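PDB 3C2B: transcriptional regulator, TetR family from Agrobacterium tumefaciens, which probably binds DNA through an N-terminal helix-turn-helix domain and regulates transcription, as do other TetR-family proteins. Local coordinates for residues N18-Q23 with E50-W55. Sequence-based numbering, arbitrary orientation.
Sequences NAVLDQ and ESLYKW
V20, on helix 15-31, meets L52 and W55 of helix 49-56, the second helix of the predicted helix-turn-helix motif. S51 places its OG 3.0 Å above the plane of the W55 ring, offset toward the rim, so the serine covers part of one face of the indole. L52 follows, with a CB that does not aim at the facing helix but a branch that bends closer: its CD1 lies 4.2 Å from V20 CG1. One turn after S51, W55 extends its six-membered ring toward V20, and W55 CZ3 comes within 3.5 Å of V20 CG2. V20 CG1 is 3.9 Å from the same W55 CZ3. W55 CH2 lies 3.9 Å from V20 CG2. V20 CG2 comes at the ring obliquely, the two side chains crossing at about a right angle. With V20 CG1 anti to the backbone N (chi1 161°), one methyl serves the leucine and both serve the tryptophan. L41 of helix 38-45 touches V20 and L52, joining the three helices of the DNA-binding domain in one core. The contact is wholly apolar, so shape and burial, rather than directed polar bonds, hold the probable recognition helix against helix 15-31.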
loop_
_atom_site.group_PDB
_atom_site.type_symbol
_atom_site.label_atom_id
_atom_site.label_comp_id
_atom_site.label_asym_id
_atom_site.label_seq_id
_atom_site.Cartn_x
_atom_site.Cartn_y
_atom_site.Cartn_z
ATOM N N ASN A 18 -16.851 -7.516 24.605
ATOM C CA ASN A 18 -16.637 -8.172 23.313
ATOM C C ASN A 18 -17.833 -8.051 22.342
ATOM O O ASN A 18 -17.657 -7.589 21.204
ATOM C CB ASN A 18 -16.203 -9.626 23.511
ATOM C CG ASN A 18 -14.863 -9.744 24.235
ATOM O OD1 ASN A 18 -14.106 -8.775 24.335
ATOM N ND2 ASN A 18 -14.570 -10.933 24.745
ATOM N N ALA A 19 -19.035 -8.429 22.782
ATOM C CA ALA A 19 -20.234 -8.280 21.958
ATOM C C ALA A 19 -20.355 -6.861 21.385
ATOM O O ALA A 19 -20.715 -6.688 20.212
ATOM C CB ALA A 19 -21.468 -8.634 22.747
ATOM N N VAL A 20 -20.040 -5.860 22.216
ATOM C CA VAL A 20 -20.095 -4.442 21.839
ATOM C C VAL A 20 -19.052 -4.082 20.754
ATOM O O VAL A 20 -19.356 -3.432 19.743
ATOM C CB VAL A 20 -19.931 -3.522 23.102
ATOM C CG1 VAL A 20 -19.520 -2.088 22.723
ATOM C CG2 VAL A 20 -21.220 -3.517 23.967
ATOM N N LEU A 21 -17.820 -4.520 20.984
ATOM C CA LEU A 21 -16.740 -4.326 20.052
ATOM C C LEU A 21 -17.021 -5.001 18.700
ATOM O O LEU A 21 -16.626 -4.465 17.652
ATOM C CB LEU A 21 -15.416 -4.784 20.682
ATOM C CG LEU A 21 -14.875 -3.863 21.792
ATOM C CD1 LEU A 21 -13.715 -4.495 22.543
ATOM C CD2 LEU A 21 -14.513 -2.441 21.290
ATOM N N ASP A 22 -17.703 -6.150 18.718
ATOM C CA ASP A 22 -18.199 -6.779 17.486
ATOM C C ASP A 22 -19.175 -5.898 16.694
ATOM O O ASP A 22 -19.153 -5.894 15.466
ATOM C CB ASP A 22 -18.834 -8.141 17.762
ATOM C CG ASP A 22 -17.821 -9.286 17.750
ATOM O OD1 ASP A 22 -16.706 -9.161 17.181
ATOM O OD2 ASP A 22 -18.167 -10.345 18.323
ATOM N N GLN A 23 -20.029 -5.159 17.392
ATOM C CA GLN A 23 -20.917 -4.203 16.728
ATOM C C GLN A 23 -20.143 -3.044 16.108
ATOM O O GLN A 23 -20.492 -2.551 15.020
ATOM C CB GLN A 23 -21.974 -3.664 17.696
ATOM C CG GLN A 23 -23.137 -4.623 17.978
ATOM C CD GLN A 23 -23.606 -5.383 16.741
ATOM O OE1 GLN A 23 -23.726 -6.606 16.775
ATOM N NE2 GLN A 23 -23.862 -4.661 15.645
ATOM N N GLU A 50 -22.408 7.089 27.887
ATOM C CA GLU A 50 -21.575 7.256 29.096
ATOM C C GLU A 50 -21.101 5.914 29.675
ATOM O O GLU A 50 -20.134 5.866 30.441
ATOM C CB GLU A 50 -22.268 8.121 30.165
ATOM C CG GLU A 50 -23.715 7.749 30.485
ATOM C CD GLU A 50 -24.724 8.565 29.690
ATOM O OE1 GLU A 50 -24.578 8.694 28.458
ATOM O OE2 GLU A 50 -25.680 9.074 30.303
ATOM N N SER A 51 -21.783 4.834 29.299
ATOM C CA SER A 51 -21.255 3.478 29.475
ATOM C C SER A 51 -20.024 3.221 28.589
ATOM O O SER A 51 -19.040 2.617 29.031
ATOM C CB SER A 51 -22.337 2.438 29.197
ATOM O OG SER A 51 -21.768 1.233 28.725
ATOM N N LEU A 52 -20.081 3.676 27.340
ATOM C CA LEU A 52 -18.922 3.616 26.441
ATOM C C LEU A 52 -17.681 4.288 27.038
ATOM O O LEU A 52 -16.550 3.842 26.806
ATOM C CB LEU A 52 -19.265 4.231 25.082
ATOM C CG LEU A 52 -19.537 3.287 23.904
ATOM C CD1 LEU A 52 -19.642 1.821 24.308
ATOM C CD2 LEU A 52 -20.753 3.731 23.104
ATOM N N TYR A 53 -17.911 5.345 27.816
ATOM C CA TYR A 53 -16.845 6.083 28.489
ATOM C C TYR A 53 -16.082 5.268 29.552
ATOM O O TYR A 53 -14.846 5.265 29.554
ATOM C CB TYR A 53 -17.380 7.400 29.070
ATOM C CG TYR A 53 -16.324 8.260 29.737
ATOM C CD1 TYR A 53 -16.199 8.294 31.131
ATOM C CD2 TYR A 53 -15.448 9.040 28.975
ATOM C CE1 TYR A 53 -15.224 9.081 31.749
ATOM C CE2 TYR A 53 -14.464 9.830 29.583
ATOM C CZ TYR A 53 -14.365 9.848 30.970
ATOM O OH TYR A 53 -13.406 10.628 31.573
ATOM N N LYS A 54 -16.800 4.579 30.443
ATOM C CA LYS A 54 -16.145 3.809 31.519
ATOM C C LYS A 54 -15.599 2.450 31.052
ATOM O O LYS A 54 -14.799 1.826 31.753
ATOM C CB LYS A 54 -17.024 3.696 32.785
ATOM C CG LYS A 54 -17.806 2.392 32.981
ATOM C CD LYS A 54 -19.224 2.485 32.428
ATOM C CE LYS A 54 -20.085 1.289 32.830
ATOM N NZ LYS A 54 -21.019 1.613 33.941
ATOM N N TRP A 55 -16.020 2.008 29.868
ATOM C CA TRP A 55 -15.457 0.803 29.258
ATOM C C TRP A 55 -14.095 1.061 28.600
ATOM O O TRP A 55 -13.137 0.309 28.840
ATOM C CB TRP A 55 -16.423 0.192 28.229
ATOM C CG TRP A 55 -17.675 -0.445 28.813
ATOM C CD1 TRP A 55 -17.882 -0.841 30.106
ATOM C CD2 TRP A 55 -18.870 -0.786 28.097
ATOM N NE1 TRP A 55 -19.143 -1.384 30.245
ATOM C CE2 TRP A 55 -19.766 -1.365 29.024
ATOM C CE3 TRP A 55 -19.273 -0.651 26.759
ATOM C CZ2 TRP A 55 -21.041 -1.810 28.657
ATOM C CZ3 TRP A 55 -20.550 -1.091 26.401
ATOM C CH2 TRP A 55 -21.411 -1.663 27.344
#